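Local coordinates for protein probable nitrite reductase [nad(p)h] small subunit NIRD (Mycobacterium tuberculosis, PDB 4AIV) that is the small subunit that associates with NirB and is probably required for the NADH-dependent reduction of nitrite to ammonium in nitrate assimilation, at residues Phe38-Asp41 with Asp42-His46; Ala82-Asp86 with Asp87-Leu91. One frame throughout, in Å; residues are numbered along the deposited sequence.

Interaction 1 (Phe38-Asp41 with Asp42-His46); sequences FRLD and DGSVH
Phe-38 and His-46 face each other as a hydrogen-bonded antiparallel pair: Phe-38 N gives to His-46 O at 2.9 Å and His-46 N returns to Phe-38 O at 2.8 Å. One step toward the turn, Arg-39 and Val-45 form the non-hydrogen-bonded pair, their CA atoms 4.3 Å apart, before Leu-40 N bonds to Ser-44 O. The chain reverses through a type I turn from Leu-40 to Gly-43, closed by Gly-43 N on Leu-40 O. Gly-43, the last residue of the turn, takes a left-handed backbone shape, with phi at 95°.

The polar side chains form a hydrogen-bonded chain from the turn down to His-46. Asp-42 OD1 accepts twice, from Ser-44 N above the carboxylate plane and from Ser-44 OG, at 2.7 Å, on its syn lone pair. Ser-44 OG in turn receives His-46 NE2 at 2.8 Å, somewhat tilted from the imidazole plane. With chi1 at 67°, the Ser-44 hydroxyl stands between its own backbone N and carbonyl carbon, where it reaches Asp-42 and His-46 at once.

Apolar contact comes from Leu-40, whose side chain crosses that of His-46 at about a right angle. Its CD1 lies 3.6 Å from His-46 CD2 and also touches the Ser-44 hydroxyl. On the other face Arg-39 CB rests near Val-45 CG1, while the long arginine chain runs on to a weak bond with Tyr-16 O.

This is a beta hairpin between strands 34-39 and 45-49 of the Rieske-like domain, a 3:5 hairpin whose type I turn with G1 bulge at Gly-43 overlaps an Asx turn at Asp-42.

Interaction 2 (Ala82-Asp86 with Asp87-Leu91); sequences AFALD and DGSCL
After strand 82-84 the chain doubles back, and 88-91 runs beside it: Leu-91 N bonds to Ala-82 O at 2.7 Å, Ala-84 N to Ser-89 O at 2.8 Å, and Gly-88 N makes a weak bond to Ala-84 O, with Phe-83 and Cys-90 bridged between the first two.

Cys-90 SG sits over one face of the Phe-83 ring, 4.3 Å from its centroid and offset toward the rim. A chi1 of -177° turns the sulfur opposite its own backbone N and out across the ring, while Cys-90 CB closes on Phe-83 CE2 at 3.6 Å. Gly-88 O meets the same ring at its edge, in plane. Leu-91 instead covers Ala-84, its CD2 3.9 Å from Ala-84 CB.

At the tip, Asp-87 OD1 takes both Ser-89 OG and Ser-89 N from the same face of its carboxylate. Asp-86 runs alongside with its carboxylate plane turned 60° away, and OD1 of Asp-86 comes within 3.2 Å of OD1 of Asp-87. Arg-71 forms salt bridges with both acids, which would offset this like-charge approach.

The arrangement is a tight hairpin-like reversal with an Asx turn at Asp-87, running beside strand 82-84 at the edge of the three-stranded sheet in the Rieske-like domain.

Overall arrangement
Interaction 1 closes before interaction 2 opens along the chain, and their centres lie 15 Å apart within one Rieske-like domain. The 38-46 hairpin belongs to the six-stranded antiparallel sheet, whereas 82-91 carries an outermost strand of the smaller three-stranded sheet. Leu-85 bridges them: its CD1 packs against Leu-40 CD2 at 3.8 Å, and its CD2 lies close to the Phe-38 ring. Val-65 and Val-74 of the small sheet pack on Phe-38 as well. Both reversals share the sequence Asp-Asp-Gly-Ser. The three-stranded sheet thus packs on the Phe-38 and Leu-40 side of the hairpin; the junction, mostly apolar and made by Leu-85 with Phe-38 and Leu-40, joins the two sheets of the domain.

Interaction 1 (Phe38-Asp41 with Asp42-His46)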
ATOM      1  N   PHE A  38      -4.264  -0.309   1.637  1.00  7.80           N
ATOM      2  CA  PHE A  38      -5.282   0.710   1.886  1.00  8.90           C
ATOM      3  C   PHE A  38      -6.441   0.586   0.884  1.00 13.56           C
ATOM      4  O   PHE A  38      -6.218   0.386  -0.310  1.00 10.90           O
ATOM      5  CB  PHE A  38      -4.686   2.112   1.707  1.00  7.13           C
ATOM      6  CG  PHE A  38      -3.476   2.396   2.566  1.00 11.72           C
ATOM      7  CD1 PHE A  38      -2.198   2.056   2.132  1.00 11.84           C
ATOM      8  CD2 PHE A  38      -3.616   3.030   3.795  1.00  9.05           C
ATOM      9  CE1 PHE A  38      -1.082   2.343   2.913  1.00 12.38           C
ATOM     10  CE2 PHE A  38      -2.499   3.316   4.589  1.00 11.21           C
ATOM     11  CZ  PHE A  38      -1.237   2.967   4.148  1.00 10.12           C
ATOM     12  N   ARG A  39      -7.669   0.739   1.368  1.00 11.39           N
ATOM     13  CA  ARG A  39      -8.821   0.971   0.496  1.00 11.30           C
ATOM     14  C   ARG A  39      -9.169   2.471   0.521  1.00 12.93           C
ATOM     15  O   ARG A  39      -9.175   3.099   1.584  1.00  9.93           O
ATOM     16  CB  ARG A  39     -10.011   0.123   0.955  1.00 11.37           C
ATOM     17  CG  ARG A  39     -11.381   0.586   0.472  1.00 12.79           C
ATOM     18  CD  ARG A  39     -12.467  -0.377   0.956  1.00 12.12           C
ATOM     19  NE  ARG A  39     -13.814   0.111   0.668  1.00 10.95           N
ATOM     20  CZ  ARG A  39     -14.933  -0.520   1.012  1.00  9.77           C
ATOM     21  NH1 ARG A  39     -14.883  -1.681   1.656  1.00  8.93           N
ATOM     22  NH2 ARG A  39     -16.107   0.013   0.703  1.00 10.57           N
ATOM     23  N   LEU A  40      -9.437   3.053  -0.646  1.00 11.25           N
ATOM     24  CA  LEU A  40      -9.781   4.475  -0.722  1.00 10.60           C
ATOM     25  C   LEU A  40     -11.283   4.678  -0.920  1.00 11.59           C
ATOM     26  O   LEU A  40     -12.011   3.731  -1.223  1.00  8.40           O
ATOM     27  CB  LEU A  40      -9.019   5.155  -1.865  1.00  8.85           C
ATOM     28  CG  LEU A  40      -7.498   4.960  -1.893  1.00 11.81           C
ATOM     29  CD1 LEU A  40      -6.873   5.783  -3.009  1.00  9.20           C
ATOM     30  CD2 LEU A  40      -6.862   5.316  -0.543  1.00 12.74           C
ATOM     31  N   ASP A  41     -11.734   5.921  -0.763  1.00  9.01           N
ATOM     32  CA  ASP A  41     -13.143   6.265  -0.966  1.00  9.25           C
ATOM     33  C   ASP A  41     -13.669   5.926  -2.348  1.00 10.57           C
ATOM     34  O   ASP A  41     -14.842   5.570  -2.487  1.00 10.23           O
ATOM     35  CB  ASP A  41     -13.405   7.739  -0.662  1.00  9.58           C
ATOM     36  CG  ASP A  41     -13.398   8.030   0.831  1.00 23.10           C
ATOM     37  OD1 ASP A  41     -13.605   7.078   1.627  1.00 21.16           O
ATOM     38  OD2 ASP A  41     -13.181   9.204   1.204  1.00 20.75           O
ATOM     39  N   ASP A  42     -12.817   6.027  -3.367  1.00  7.78           N
ATOM     40  CA  ASP A  42     -13.235   5.671  -4.730  1.00 10.19           C
ATOM     41  C   ASP A  42     -13.351   4.150  -4.938  1.00 11.88           C
ATOM     42  O   ASP A  42     -13.649   3.682  -6.044  1.00  7.27           O
ATOM     43  CB  ASP A  42     -12.329   6.324  -5.788  1.00 10.97           C
ATOM     44  CG  ASP A  42     -10.974   5.608  -5.960  1.00 13.43           C
ATOM     45  OD1 ASP A  42     -10.615   4.722  -5.148  1.00  9.74           O
ATOM     46  OD2 ASP A  42     -10.261   5.947  -6.932  1.00 12.10           O
ATOM     47  N   GLY A  43     -13.111   3.390  -3.873  1.00  7.76           N
ATOM     48  CA  GLY A  43     -13.247   1.943  -3.912  1.00  8.49           C
ATOM     49  C   GLY A  43     -11.957   1.176  -4.183  1.00  9.19           C
ATOM     50  O   GLY A  43     -11.880  -0.034  -3.940  1.00 11.71           O
ATOM     51  N   SER A  44     -10.943   1.867  -4.689  1.00  6.80           N
ATOM     52  CA  SER A  44      -9.687   1.215  -5.060  1.00  9.28           C
ATOM     53  C   SER A  44      -8.918   0.700  -3.843  1.00  9.02           C
ATOM     54  O   SER A  44      -9.030   1.251  -2.739  1.00  8.88           O
ATOM     55  CB  SER A  44      -8.795   2.174  -5.858  1.00  8.88           C
ATOM     56  OG  SER A  44      -8.338   3.255  -5.051  1.00  9.36           O
ATOM     57  N   VAL A  45      -8.156  -0.371  -4.053  1.00  8.40           N
ATOM     58  CA  VAL A  45      -7.208  -0.839  -3.051  1.00 10.00           C
ATOM     59  C   VAL A  45      -5.801  -0.625  -3.581  1.00 10.48           C
ATOM     60  O   VAL A  45      -5.557  -0.754  -4.782  1.00  8.23           O
ATOM     61  CB  VAL A  45      -7.432  -2.330  -2.649  1.00  8.84           C
ATOM     62  CG1 VAL A  45      -8.784  -2.496  -1.963  1.00  9.89           C
ATOM     63  CG2 VAL A  45      -7.319  -3.259  -3.865  1.00  9.63           C
ATOM     64  N   HIS A  46      -4.882  -0.263  -2.688  1.00  7.14           N
ATOM     65  CA  HIS A  46      -3.500  -0.005  -3.074  1.00  7.89           C
ATOM     66  C   HIS A  46      -2.558  -0.635  -2.057  1.00  7.27           C
ATOM     67  O   HIS A  46      -2.796  -0.557  -0.845  1.00  7.16           O
ATOM     68  CB  HIS A  46      -3.241   1.500  -3.182  1.00  6.47           C
ATOM     69  CG  HIS A  46      -4.067   2.168  -4.236  1.00 11.99           C
ATOM     70  ND1 HIS A  46      -3.667   2.277  -5.547  1.00 11.79           N
ATOM     71  CD2 HIS A  46      -5.306   2.718  -4.173  1.00  8.06           C
ATOM     72  CE1 HIS A  46      -4.602   2.874  -6.250  1.00 10.81           C
ATOM     73  NE2 HIS A  46      -5.616   3.164  -5.437  1.00 10.94           N
TER

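Interaction 2 (Ala82-Asp86 with Asp87-Leu91)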
ATOM      1  N   ALA A  82       5.139  12.245   2.322  1.00 13.47           N
ATOM      2  CA  ALA A  82       4.079  11.719   1.456  1.00 14.69           C
ATOM      3  C   ALA A  82       4.601  10.746   0.401  1.00 14.05           C
ATOM      4  O   ALA A  82       5.587  11.034  -0.296  1.00 13.00           O
ATOM      5  CB  ALA A  82       3.320  12.872   0.773  1.00 14.41           C
ATOM      6  N   PHE A  83       3.935   9.596   0.294  1.00  9.17           N
ATOM      7  CA  PHE A  83       4.232   8.598  -0.729  1.00 14.87           C
ATOM      8  C   PHE A  83       2.993   8.356  -1.598  1.00 13.86           C
ATOM      9  O   PHE A  83       1.921   8.034  -1.083  1.00  8.82           O
ATOM     10  CB  PHE A  83       4.695   7.277  -0.093  1.00 11.86           C
ATOM     11  CG  PHE A  83       6.003   7.390   0.655  1.00 15.63           C
ATOM     12  CD1 PHE A  83       6.027   7.833   1.969  1.00 10.75           C
ATOM     13  CD2 PHE A  83       7.211   7.063   0.038  1.00 14.79           C
ATOM     14  CE1 PHE A  83       7.226   7.946   2.666  1.00 14.27           C
ATOM     15  CE2 PHE A  83       8.414   7.173   0.731  1.00 12.60           C
ATOM     16  CZ  PHE A  83       8.418   7.615   2.051  1.00 13.97           C
ATOM     17  N   ALA A  84       3.151   8.512  -2.910  1.00 11.30           N
ATOM     18  CA  ALA A  84       2.068   8.260  -3.863  1.00 12.40           C
ATOM     19  C   ALA A  84       1.645   6.789  -3.834  1.00 12.57           C
ATOM     20  O   ALA A  84       2.491   5.893  -3.901  1.00 10.97           O
ATOM     21  CB  ALA A  84       2.504   8.657  -5.263  1.00 10.77           C
ATOM     22  N   LEU A  85       0.339   6.528  -3.734  1.00 10.29           N
ATOM     23  CA  LEU A  85      -0.127   5.139  -3.627  1.00  9.95           C
ATOM     24  C   LEU A  85      -0.071   4.415  -4.975  1.00 13.88           C
ATOM     25  O   LEU A  85      -0.023   3.178  -5.030  1.00 13.20           O
ATOM     26  CB  LEU A  85      -1.534   5.075  -2.999  1.00 11.60           C
ATOM     27  CG  LEU A  85      -1.608   5.434  -1.502  1.00 10.95           C
ATOM     28  CD1 LEU A  85      -3.067   5.544  -1.007  1.00  9.53           C
ATOM     29  CD2 LEU A  85      -0.846   4.412  -0.670  1.00 10.98           C
ATOM     30  N   ASP A  86      -0.046   5.182  -6.066  1.00 12.76           N
ATOM     31  CA  ASP A  86      -0.058   4.577  -7.394  1.00 15.02           C
ATOM     32  C   ASP A  86       1.292   3.990  -7.820  1.00 16.13           C
ATOM     33  O   ASP A  86       1.336   2.933  -8.445  1.00 19.68           O
ATOM     34  CB  ASP A  86      -0.646   5.522  -8.471  1.00 20.91           C
ATOM     35  CG  ASP A  86       0.171   6.806  -8.667  1.00 22.79           C
ATOM     36  OD1 ASP A  86       1.216   6.990  -8.009  1.00 16.45           O
ATOM     37  OD2 ASP A  86      -0.237   7.632  -9.509  1.00 25.54           O
ATOM     38  N   ASP A  87       2.392   4.644  -7.456  1.00 13.52           N
ATOM     39  CA  ASP A  87       3.708   4.147  -7.856  1.00 19.08           C
ATOM     40  C   ASP A  87       4.739   4.101  -6.722  1.00 14.96           C
ATOM     41  O   ASP A  87       5.915   3.833  -6.962  1.00 14.79           O
ATOM     42  CB  ASP A  87       4.248   4.944  -9.046  1.00 16.61           C
ATOM     43  CG  ASP A  87       4.477   6.412  -8.720  1.00 22.30           C
ATOM     44  OD1 ASP A  87       4.383   6.815  -7.534  1.00 20.92           O
ATOM     45  OD2 ASP A  87       4.755   7.176  -9.667  1.00 28.66           O
ATOM     46  N   GLY A  88       4.304   4.390  -5.500  1.00 11.08           N
ATOM     47  CA  GLY A  88       5.190   4.332  -4.348  1.00 10.70           C
ATOM     48  C   GLY A  88       6.225   5.443  -4.245  1.00 14.49           C
ATOM     49  O   GLY A  88       7.011   5.463  -3.294  1.00 12.75           O
ATOM     50  N   SER A  89       6.239   6.372  -5.200  1.00 15.74           N
ATOM     51  CA  SER A  89       7.225   7.455  -5.160  1.00 14.84           C
ATOM     52  C   SER A  89       7.004   8.395  -3.979  1.00 15.15           C
ATOM     53  O   SER A  89       5.868   8.756  -3.647  1.00 14.37           O
ATOM     54  CB  SER A  89       7.249   8.253  -6.473  1.00 17.26           C
ATOM     55  OG  SER A  89       5.999   8.869  -6.734  1.00 20.52           O
ATOM     56  N   CYS A  90       8.097   8.799  -3.343  1.00 15.87           N
ATOM     57  CA  CYS A  90       8.010   9.825  -2.314  1.00 13.99           C
ATOM     58  C   CYS A  90       7.778  11.162  -3.004  1.00 13.81           C
ATOM     59  O   CYS A  90       8.617  11.639  -3.772  1.00 12.95           O
ATOM     60  CB  CYS A  90       9.283   9.881  -1.475  1.00 13.31           C
ATOM     61  SG  CYS A  90       9.203  11.085  -0.110  1.00 15.68           S
ATOM     62  N   LEU A  91       6.632  11.769  -2.728  1.00 12.74           N
ATOM     63  CA  LEU A  91       6.276  13.023  -3.380  1.00 13.51           C
ATOM     64  C   LEU A  91       7.092  14.196  -2.828  1.00 13.81           C
ATOM     65  O   LEU A  91       7.151  15.252  -3.443  1.00 15.37           O
ATOM     66  CB  LEU A  91       4.772  13.279  -3.243  1.00 17.33           C
ATOM     67  CG  LEU A  91       3.847  12.243  -3.908  1.00 13.84           C
ATOM     68  CD1 LEU A  91       2.380  12.542  -3.592  1.00 14.04           C
ATOM     69  CD2 LEU A  91       4.071  12.198  -5.423  1.00 15.66           C
TER